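Local atomic coordinates of 2-hydroxyisobutyryl-CoA synthetase (Aquincola tertiaricarbonis, PDB entry 6HDY), a protein that is a synthetase of the AMP-binding (ANL) family, with a large AMP-binding region and a smaller C-terminal domain. Residues Y60-R70 / H107-V116; N118-G126 / F137-R145. All blocks are in the same frame, centred on the assembly; numbering follows the deposited sequence.

In the fold
The two contacts follow one another along the chain: contact 1 closes at Val116, and contact 2 opens at Asn118. Their centres lie about 14 Å apart on the same side of the chain's centre, both in the large AMP-binding region. Contact 1 joins the junction at Ala65 between helices 43-64 and 66-74 to the loop after helix 97-106; contact 2 is the hairpin of strands 121-126 and 136-140 with the start of helix 141-157. Phe110 bridges them, its CD1 lying 3.5 Å from Gly138 N and its CE2 3.6 Å from Ile121 CD1. The Phe137 side chain is about 6 Å from the bound ligand 8LQ, that of Tyr113 about 12 Å, so the hairpin, not the loop, adjoins the ligands.

Contact 1 (Y60-R70 / H107-V116); sequences YAWEHAPFYRR and HPPFGDYVCV. With SO4 (sulfate ion), chain D.
Cys115 fills the hollow between Tyr60 and Ala65: its SG rests 3.6 Å from Ala65 CB, while its CB meets CE2 and the phenol oxygen of Tyr60, an oxygen hydrogen-bonded to Thr333 O. The sulfur sits obliquely to the Tyr60 ring, 5.0 Å from SG to the ring centroid, which is a sulfur-aromatic contact. Next to it, His64 CB lies against Cys115 CB and O, and two waters link His64 O to the Cys115 backbone. The second bump is Tyr113. Its CB sits 3.7 Å from Phe67 CD2 and 3.9 Å from Tyr68 CE2, and its ring turns an edge to the Phe67 face with the planes at 60°. Tyr113 chi1 of 57° places CG between its own N and carbonyl carbon, laying the ring alongside Phe67. Just before Tyr113, Asp112 O accepts from Phe67 N at 3.2 Å. The Asp112 carboxylate crosses the Pro66 ring and forms a salt bridge with Arg70, taking NH2 on the anti lone pair of OD2 (2.8 Å), nearly straight at 171°. Arg70 NE and NH2 reach O3 and O1 of a sulfate, probably from the crystallisation liquor, so NH2 is shared between sulfate and Asp112. The loop is thus fitted against the junction of helices 43-64 and 66-74, with Ser103 of helix 97-106 bonding both Asp112 N and the sulfate, and Leu100 packing on Tyr113.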
loop_
_atom_site.group_PDB
_atom_site.type_symbol
_atom_site.label_atom_id
_atom_site.label_comp_id
_atom_site.label_asym_id
_atom_site.label_seq_id
_atom_site.Cartn_x
_atom_site.Cartn_y
_atom_site.Cartn_z
ATOM N N TYR A 60 -0.253 16.337 -29.709
ATOM C CA TYR A 60 0.356 16.528 -28.396
ATOM C C TYR A 60 1.626 15.673 -28.264
ATOM O O TYR A 60 2.639 16.191 -27.836
ATOM C CB TYR A 60 -0.665 16.285 -27.261
ATOM C CG TYR A 60 -0.032 16.291 -25.878
ATOM C CD1 TYR A 60 0.210 17.489 -25.201
ATOM C CD2 TYR A 60 0.351 15.101 -25.258
ATOM C CE1 TYR A 60 0.788 17.495 -23.934
ATOM C CE2 TYR A 60 0.960 15.104 -24.006
ATOM C CZ TYR A 60 1.175 16.302 -23.349
ATOM O OH TYR A 60 1.807 16.292 -22.130
ATOM N N ALA A 61 1.578 14.391 -28.681
ATOM C CA ALA A 61 2.716 13.464 -28.596
ATOM C C ALA A 61 3.842 13.858 -29.546
ATOM O O ALA A 61 5.005 13.797 -29.176
ATOM C CB ALA A 61 2.257 12.045 -28.866
ATOM N N TRP A 62 3.498 14.309 -30.759
ATOM C CA TRP A 62 4.470 14.788 -31.753
ATOM C C TRP A 62 5.262 15.969 -31.213
ATOM O O TRP A 62 6.453 16.103 -31.498
ATOM C CB TRP A 62 3.722 15.230 -33.004
ATOM C CG TRP A 62 4.578 15.691 -34.139
ATOM C CD1 TRP A 62 4.898 16.980 -34.459
ATOM C CD2 TRP A 62 5.105 14.872 -35.188
ATOM N NE1 TRP A 62 5.612 17.016 -35.635
ATOM C CE2 TRP A 62 5.729 15.738 -36.121
ATOM C CE3 TRP A 62 5.119 13.485 -35.430
ATOM C CZ2 TRP A 62 6.360 15.260 -37.280
ATOM C CZ3 TRP A 62 5.752 13.013 -36.570
ATOM C CH2 TRP A 62 6.366 13.893 -37.480
ATOM N N GLU A 63 4.589 16.824 -30.437
ATOM C CA GLU A 63 5.175 18.024 -29.845
ATOM C C GLU A 63 6.040 17.751 -28.625
ATOM O O GLU A 63 7.039 18.445 -28.450
ATOM C CB GLU A 63 4.053 19.009 -29.455
ATOM C CG GLU A 63 4.454 20.475 -29.481
ATOM C CD GLU A 63 4.837 20.995 -30.851
ATOM O OE1 GLU A 63 4.229 20.552 -31.855
ATOM O OE2 GLU A 63 5.760 21.840 -30.920
ATOM N N HIS A 64 5.648 16.784 -27.758
ATOM C CA HIS A 64 6.329 16.567 -26.478
ATOM C C HIS A 64 7.089 15.253 -26.311
ATOM O O HIS A 64 7.882 15.124 -25.385
ATOM C CB HIS A 64 5.298 16.711 -25.354
ATOM C CG HIS A 64 4.739 18.094 -25.262
ATOM N ND1 HIS A 64 3.424 18.359 -25.579
ATOM C CD2 HIS A 64 5.354 19.255 -24.960
ATOM C CE1 HIS A 64 3.274 19.667 -25.435
ATOM N NE2 HIS A 64 4.404 20.243 -25.056
ATOM N N ALA A 65 6.867 14.290 -27.193
ATOM C CA ALA A 65 7.510 12.981 -27.095
ATOM C C ALA A 65 8.423 12.659 -28.278
ATOM O O ALA A 65 7.933 12.235 -29.324
ATOM C CB ALA A 65 6.465 11.890 -26.920
ATOM N N PRO A 66 9.761 12.748 -28.117
ATOM C CA PRO A 66 10.647 12.354 -29.227
ATOM C C PRO A 66 10.551 10.858 -29.542
ATOM O O PRO A 66 10.909 10.463 -30.638
ATOM C CB PRO A 66 12.048 12.783 -28.748
ATOM C CG PRO A 66 11.809 13.711 -27.607
ATOM C CD PRO A 66 10.543 13.239 -26.964
ATOM N N PHE A 67 10.027 10.039 -28.605
ATOM C CA PHE A 67 9.802 8.606 -28.799
ATOM C C PHE A 67 8.791 8.421 -29.914
ATOM O O PHE A 67 9.042 7.634 -30.823
ATOM C CB PHE A 67 9.289 7.939 -27.499
ATOM C CG PHE A 67 8.742 6.541 -27.686
ATOM C CD1 PHE A 67 9.597 5.453 -27.809
ATOM C CD2 PHE A 67 7.372 6.319 -27.778
ATOM C CE1 PHE A 67 9.092 4.166 -28.030
ATOM C CE2 PHE A 67 6.872 5.033 -27.990
ATOM C CZ PHE A 67 7.738 3.965 -28.111
ATOM N N TYR A 68 7.634 9.126 -29.829
ATOM C CA TYR A 68 6.601 9.089 -30.850
ATOM C C TYR A 68 7.040 9.788 -32.125
ATOM O O TYR A 68 6.793 9.257 -33.198
ATOM C CB TYR A 68 5.277 9.658 -30.335
ATOM C CG TYR A 68 4.595 8.722 -29.372
ATOM C CD1 TYR A 68 4.077 7.500 -29.804
ATOM C CD2 TYR A 68 4.471 9.044 -28.025
ATOM C CE1 TYR A 68 3.488 6.610 -28.911
ATOM C CE2 TYR A 68 3.856 8.171 -27.127
ATOM C CZ TYR A 68 3.358 6.959 -27.579
ATOM O OH TYR A 68 2.758 6.090 -26.706
ATOM N N ARG A 69 7.725 10.938 -32.025
ATOM C CA ARG A 69 8.245 11.661 -33.201
ATOM C C ARG A 69 9.177 10.748 -34.038
ATOM O O ARG A 69 8.982 10.651 -35.248
ATOM C CB ARG A 69 8.925 12.991 -32.795
ATOM C CG ARG A 69 9.582 13.759 -33.945
ATOM C CD ARG A 69 8.690 14.790 -34.631
ATOM N NE ARG A 69 8.277 15.852 -33.713
ATOM C CZ ARG A 69 8.867 17.039 -33.598
ATOM N NH1 ARG A 69 9.877 17.369 -34.399
ATOM N NH2 ARG A 69 8.441 17.912 -32.698
ATOM N N ARG A 70 10.116 10.020 -33.372
ATOM C CA ARG A 70 11.056 9.082 -34.009
ATOM C C ARG A 70 10.365 7.856 -34.588
ATOM O O ARG A 70 10.662 7.471 -35.722
ATOM C CB ARG A 70 12.138 8.622 -33.022
ATOM C CG ARG A 70 13.352 9.540 -32.959
ATOM C CD ARG A 70 14.428 8.963 -32.049
ATOM N NE ARG A 70 13.954 8.777 -30.671
ATOM C CZ ARG A 70 14.060 9.691 -29.712
ATOM N NH1 ARG A 70 14.634 10.865 -29.961
ATOM N NH2 ARG A 70 13.596 9.442 -28.496
ATOM N N HIS A 107 16.573 6.940 -22.271
ATOM C CA HIS A 107 16.149 8.210 -21.662
ATOM C C HIS A 107 15.598 7.959 -20.251
ATOM O O HIS A 107 14.389 8.028 -20.023
ATOM C CB HIS A 107 15.182 8.974 -22.585
ATOM C CG HIS A 107 15.712 9.106 -23.979
ATOM N ND1 HIS A 107 16.666 10.059 -24.300
ATOM C CD2 HIS A 107 15.474 8.337 -25.067
ATOM C CE1 HIS A 107 16.940 9.870 -25.582
ATOM N NE2 HIS A 107 16.237 8.851 -26.089
ATOM N N PRO A 108 16.494 7.627 -19.289
ATOM C CA PRO A 108 16.022 7.320 -17.940
ATOM C C PRO A 108 15.539 8.526 -17.131
ATOM O O PRO A 108 16.003 9.634 -17.356
ATOM C CB PRO A 108 17.238 6.640 -17.302
ATOM C CG PRO A 108 18.401 7.214 -17.982
ATOM C CD PRO A 108 17.972 7.526 -19.379
ATOM N N PRO A 109 14.625 8.342 -16.162
ATOM C CA PRO A 109 13.963 7.091 -15.772
ATOM C C PRO A 109 12.667 6.735 -16.503
ATOM O O PRO A 109 12.296 5.556 -16.504
ATOM C CB PRO A 109 13.714 7.306 -14.282
ATOM C CG PRO A 109 13.509 8.793 -14.130
ATOM C CD PRO A 109 14.192 9.466 -15.307
ATOM N N PHE A 110 11.952 7.721 -17.077
ATOM C CA PHE A 110 10.613 7.493 -17.651
ATOM C C PHE A 110 10.513 7.331 -19.173
ATOM O O PHE A 110 9.422 7.054 -19.678
ATOM C CB PHE A 110 9.659 8.605 -17.186
ATOM C CG PHE A 110 9.633 8.709 -15.684
ATOM C CD1 PHE A 110 9.312 7.601 -14.896
ATOM C CD2 PHE A 110 10.018 9.885 -15.045
ATOM C CE1 PHE A 110 9.365 7.675 -13.503
ATOM C CE2 PHE A 110 10.038 9.962 -13.646
ATOM C CZ PHE A 110 9.685 8.862 -12.888
ATOM N N GLY A 111 11.623 7.470 -19.885
ATOM C CA GLY A 111 11.605 7.327 -21.335
ATOM C C GLY A 111 11.330 8.612 -22.085
ATOM O O GLY A 111 10.997 9.651 -21.494
ATOM N N ASP A 112 11.438 8.536 -23.412
ATOM C CA ASP A 112 11.217 9.707 -24.235
ATOM C C ASP A 112 9.750 9.897 -24.639
ATOM O O ASP A 112 9.449 10.704 -25.523
ATOM C CB ASP A 112 12.166 9.740 -25.427
ATOM C CG ASP A 112 13.074 10.941 -25.344
ATOM O OD1 ASP A 112 12.988 11.692 -24.329
ATOM O OD2 ASP A 112 13.853 11.159 -26.296
ATOM N N TYR A 113 8.847 9.228 -23.923
ATOM C CA TYR A 113 7.411 9.343 -24.112
ATOM C C TYR A 113 6.731 9.933 -22.864
ATOM O O TYR A 113 5.506 9.946 -22.809
ATOM C CB TYR A 113 6.795 7.990 -24.526
ATOM C CG TYR A 113 7.074 6.873 -23.550
ATOM C CD1 TYR A 113 8.293 6.196 -23.568
ATOM C CD2 TYR A 113 6.139 6.513 -22.584
ATOM C CE1 TYR A 113 8.583 5.205 -22.637
ATOM C CE2 TYR A 113 6.408 5.502 -21.659
ATOM C CZ TYR A 113 7.648 4.873 -21.672
ATOM O OH TYR A 113 7.944 3.859 -20.802
ATOM N N VAL A 114 7.515 10.453 -21.889
ATOM C CA VAL A 114 6.978 11.024 -20.647
ATOM C C VAL A 114 6.060 12.260 -20.905
ATOM O O VAL A 114 5.014 12.368 -20.273
ATOM C CB VAL A 114 8.069 11.293 -19.588
ATOM C CG1 VAL A 114 9.048 12.395 -20.022
ATOM C CG2 VAL A 114 7.454 11.599 -18.233
ATOM N N CYS A 115 6.470 13.166 -21.827
ATOM C CA CYS A 115 5.791 14.361 -22.348
ATOM C C CYS A 115 5.776 15.519 -21.385
ATOM O O CYS A 115 6.080 16.634 -21.787
ATOM C CB CYS A 115 4.383 14.048 -22.851
ATOM S SG CYS A 115 4.328 12.964 -24.295
ATOM N N VAL A 116 5.332 15.275 -20.141
ATOM C CA VAL A 116 5.223 16.327 -19.136
ATOM C C VAL A 116 6.606 16.680 -18.599
ATOM O O VAL A 116 7.495 15.817 -18.627
ATOM C CB VAL A 116 4.240 15.934 -17.986
ATOM C CG1 VAL A 116 2.807 15.802 -18.485
ATOM C CG2 VAL A 116 4.697 14.696 -17.221
HETATM S S SO4 D . 13.673 5.759 -28.054
HETATM O O1 SO4 D . 13.219 6.825 -27.129
HETATM O O2 SO4 D . 15.073 5.393 -27.786
HETATM O O3 SO4 D . 13.540 6.257 -29.438
HETATM O O4 SO4 D . 12.862 4.531 -27.925
HETATM O O HOH W 1 8.591 13.159 -23.337
HETATM O O HOH W 2 8.368 17.500 -23.213
#

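Contact 2 (N118-G126 / F137-R145); sequences NSEIFHVHG and FGIGRADWR
A beta hairpin, strands 121-126 and 136-140, runs straight into helix 141-157, and a classic beta bulge interrupts its antiparallel ladder. Phe122 N and His123 N both donate to Ile139 O, at 2.8 Å and 3.1 Å respectively, which shifts the register by one residue between the Ile121-Gly140 and His123-Ile139 pairs. The answering bond, Ile139 N to His123 O, is 3.0 Å long; beyond it His125 and Phe137 form a second hydrogen-bonded pair. At the helix start, Arg141 N binds Glu120 O, and a water joins Glu120 OE2 to Asp143 N. Trp144 has CG anti to its backbone N (chi1 -161°), bringing the indole against the Phe122, His123 and His125 side chains. Phe122 CE2 stands 3.5 Å from Trp144 CG over an indole face, with the planes at 56°. His123 leans obliquely over the six-membered ring, its ND1 3.2 Å from Trp144 CH2 and the ring planes at 40°. A 2.8 Å hydrogen bond between His123 ND1 and His125 NE2 ties the imidazoles together, limiting their rotation; their other nitrogens are taken by Glu186 of the second subunit (His123 NE2) and Ser173 O (His125 ND1). Farther along, Phe137 CD2 packs 3.5 Å from Gly126 CA. The whole is a bulged antiparallel hairpin with an aromatic cluster, whose Phe122, His123 and Val124 meet the second subunit while Phe137 lies toward the bound ligands.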
loop_
_atom_site.group_PDB
_atom_site.type_symbol
_atom_site.label_atom_id
_atom_site.label_comp_id
_atom_site.label_asym_id
_atom_site.label_seq_id
_atom_site.Cartn_x
_atom_site.Cartn_y
_atom_site.Cartn_z
ATOM N N ASN A 118 9.486 17.128 -15.722
ATOM C CA ASN A 118 9.837 16.400 -14.502
ATOM C C ASN A 118 9.049 16.899 -13.284
ATOM O O ASN A 118 8.579 16.096 -12.492
ATOM C CB ASN A 118 11.337 16.534 -14.237
ATOM C CG ASN A 118 11.993 15.243 -13.820
ATOM O OD1 ASN A 118 11.668 14.152 -14.326
ATOM N ND2 ASN A 118 12.947 15.349 -12.896
ATOM N N SER A 119 8.882 18.219 -13.171
ATOM C CA SER A 119 8.162 18.916 -12.109
ATOM C C SER A 119 6.676 18.574 -12.039
ATOM O O SER A 119 6.033 18.870 -11.036
ATOM C CB SER A 119 8.358 20.427 -12.246
ATOM O OG SER A 119 7.698 20.946 -13.389
ATOM N N GLU A 120 6.117 17.975 -13.091
ATOM C CA GLU A 120 4.703 17.624 -13.104
ATOM C C GLU A 120 4.453 16.218 -12.483
ATOM O O GLU A 120 3.326 15.952 -12.038
ATOM C CB GLU A 120 4.135 17.796 -14.535
ATOM C CG GLU A 120 2.824 17.085 -14.883
ATOM C CD GLU A 120 1.490 17.645 -14.416
ATOM O OE1 GLU A 120 1.466 18.720 -13.772
ATOM O OE2 GLU A 120 0.458 17.003 -14.722
ATOM N N ILE A 121 5.495 15.342 -12.434
ATOM C CA ILE A 121 5.355 13.957 -11.932
ATOM C C ILE A 121 4.908 13.937 -10.463
ATOM O O ILE A 121 5.520 14.578 -9.588
ATOM C CB ILE A 121 6.597 13.068 -12.208
ATOM C CG1 ILE A 121 6.821 12.937 -13.733
ATOM C CG2 ILE A 121 6.442 11.659 -11.574
ATOM C CD1 ILE A 121 8.238 13.037 -14.104
ATOM N N PHE A 122 3.786 13.260 -10.252
ATOM C CA PHE A 122 3.083 13.120 -8.986
ATOM C C PHE A 122 3.368 11.790 -8.281
ATOM O O PHE A 122 3.597 11.784 -7.079
ATOM C CB PHE A 122 1.567 13.269 -9.244
ATOM C CG PHE A 122 0.634 13.176 -8.059
ATOM C CD1 PHE A 122 0.633 14.159 -7.071
ATOM C CD2 PHE A 122 -0.250 12.119 -7.935
ATOM C CE1 PHE A 122 -0.248 14.086 -5.987
ATOM C CE2 PHE A 122 -1.131 12.043 -6.846
ATOM C CZ PHE A 122 -1.153 13.055 -5.906
ATOM N N HIS A 123 3.287 10.675 -9.013
ATOM C CA HIS A 123 3.479 9.330 -8.472
ATOM C C HIS A 123 4.405 8.519 -9.334
ATOM O O HIS A 123 4.389 8.657 -10.561
ATOM C CB HIS A 123 2.150 8.611 -8.409
ATOM C CG HIS A 123 1.489 8.591 -7.073
ATOM N ND1 HIS A 123 0.903 7.449 -6.593
ATOM C CD2 HIS A 123 1.270 9.593 -6.196
ATOM C CE1 HIS A 123 0.315 7.792 -5.464
ATOM N NE2 HIS A 123 0.529 9.067 -5.179
ATOM N N VAL A 124 5.230 7.689 -8.678
ATOM C CA VAL A 124 6.164 6.760 -9.306
ATOM C C VAL A 124 5.711 5.348 -8.975
ATOM O O VAL A 124 5.565 5.003 -7.810
ATOM C CB VAL A 124 7.657 7.006 -8.966
ATOM C CG1 VAL A 124 8.558 5.973 -9.645
ATOM C CG2 VAL A 124 8.083 8.426 -9.347
ATOM N N HIS A 125 5.418 4.559 -10.014
ATOM C CA HIS A 125 5.015 3.160 -9.909
ATOM C C HIS A 125 5.759 2.404 -10.978
ATOM O O HIS A 125 6.688 2.935 -11.556
ATOM C CB HIS A 125 3.497 3.022 -10.083
ATOM C CG HIS A 125 2.712 3.670 -8.991
ATOM N ND1 HIS A 125 2.490 3.027 -7.784
ATOM C CD2 HIS A 125 2.126 4.891 -8.958
ATOM C CE1 HIS A 125 1.804 3.886 -7.051
ATOM N NE2 HIS A 125 1.537 5.010 -7.726
ATOM N N GLY A 126 5.362 1.193 -11.260
ATOM C CA GLY A 126 6.040 0.436 -12.298
ATOM C C GLY A 126 5.639 -1.015 -12.389
ATOM O O GLY A 126 4.648 -1.428 -11.790
ATOM N N PHE A 137 6.689 3.970 -14.125
ATOM C CA PHE A 137 5.598 4.851 -14.473
ATOM C C PHE A 137 5.766 6.183 -13.712
ATOM O O PHE A 137 5.891 6.191 -12.492
ATOM C CB PHE A 137 4.225 4.213 -14.239
ATOM C CG PHE A 137 3.996 2.856 -14.880
ATOM C CD1 PHE A 137 4.293 2.639 -16.223
ATOM C CD2 PHE A 137 3.407 1.819 -14.162
ATOM C CE1 PHE A 137 4.039 1.397 -16.824
ATOM C CE2 PHE A 137 3.211 0.562 -14.747
ATOM C CZ PHE A 137 3.508 0.365 -16.076
ATOM N N GLY A 138 5.817 7.271 -14.465
ATOM C CA GLY A 138 5.890 8.637 -13.974
ATOM C C GLY A 138 4.584 9.300 -14.350
ATOM O O GLY A 138 4.425 9.772 -15.474
ATOM N N ILE A 139 3.625 9.282 -13.432
ATOM C CA ILE A 139 2.281 9.808 -13.637
ATOM C C ILE A 139 2.135 11.235 -13.075
ATOM O O ILE A 139 2.434 11.467 -11.903
ATOM C CB ILE A 139 1.250 8.815 -13.084
ATOM C CG1 ILE A 139 1.601 7.385 -13.574
ATOM C CG2 ILE A 139 -0.166 9.227 -13.509
ATOM C CD1 ILE A 139 1.310 6.316 -12.642
ATOM N N GLY A 140 1.709 12.169 -13.932
ATOM C CA GLY A 140 1.534 13.560 -13.552
ATOM C C GLY A 140 0.293 13.743 -12.713
ATOM O O GLY A 140 -0.586 12.884 -12.720
ATOM N N ARG A 141 0.220 14.862 -11.985
ATOM C CA ARG A 141 -0.898 15.229 -11.108
ATOM C C ARG A 141 -2.228 15.229 -11.844
ATOM O O ARG A 141 -3.211 14.677 -11.348
ATOM C CB ARG A 141 -0.639 16.616 -10.500
ATOM C CG ARG A 141 -0.973 16.712 -9.017
ATOM C CD ARG A 141 -0.364 17.934 -8.344
ATOM N NE ARG A 141 1.043 18.156 -8.702
ATOM C CZ ARG A 141 1.480 19.151 -9.475
ATOM N NH1 ARG A 141 0.622 20.031 -9.986
ATOM N NH2 ARG A 141 2.774 19.272 -9.745
ATOM N N ALA A 142 -2.256 15.833 -13.032
ATOM C CA ALA A 142 -3.456 15.920 -13.863
ATOM C C ALA A 142 -3.912 14.561 -14.319
ATOM O O ALA A 142 -5.112 14.290 -14.244
ATOM C CB ALA A 142 -3.216 16.866 -15.043
ATOM N N ASP A 143 -2.975 13.653 -14.678
ATOM C CA ASP A 143 -3.343 12.265 -15.058
ATOM C C ASP A 143 -3.914 11.458 -13.899
ATOM O O ASP A 143 -4.857 10.722 -14.103
ATOM C CB ASP A 143 -2.171 11.512 -15.696
ATOM C CG ASP A 143 -1.895 11.945 -17.109
ATOM O OD1 ASP A 143 -2.576 12.868 -17.589
ATOM O OD2 ASP A 143 -1.011 11.370 -17.734
ATOM N N TRP A 144 -3.369 11.616 -12.696
ATOM C CA TRP A 144 -3.851 10.932 -11.489
ATOM C C TRP A 144 -5.337 11.314 -11.269
ATOM O O TRP A 144 -6.179 10.446 -11.006
ATOM C CB TRP A 144 -2.955 11.291 -10.251
ATOM C CG TRP A 144 -3.126 10.293 -9.143
ATOM C CD1 TRP A 144 -4.081 10.317 -8.171
ATOM C CD2 TRP A 144 -2.484 9.006 -9.046
ATOM N NE1 TRP A 144 -4.028 9.157 -7.423
ATOM C CE2 TRP A 144 -3.043 8.342 -7.929
ATOM C CE3 TRP A 144 -1.484 8.352 -9.791
ATOM C CZ2 TRP A 144 -2.628 7.054 -7.531
ATOM C CZ3 TRP A 144 -1.045 7.091 -9.372
ATOM C CH2 TRP A 144 -1.618 6.457 -8.258
ATOM N N ARG A 145 -5.651 12.623 -11.415
ATOM C CA ARG A 145 -7.033 13.137 -11.350
ATOM C C ARG A 145 -7.888 12.561 -12.491
ATOM O O ARG A 145 -9.002 12.114 -12.232
ATOM C CB ARG A 145 -7.097 14.685 -11.311
ATOM C CG ARG A 145 -6.469 15.355 -10.056
ATOM C CD ARG A 145 -6.606 14.580 -8.736
ATOM N NE ARG A 145 -7.987 14.228 -8.372
ATOM C CZ ARG A 145 -8.311 13.234 -7.546
ATOM N NH1 ARG A 145 -7.368 12.484 -7.005
ATOM N NH2 ARG A 145 -9.583 12.993 -7.249
HETATM O O HOH W 3 -0.609 14.547 -15.787
HETATM O O HOH W 4 3.604 16.572 -7.632
#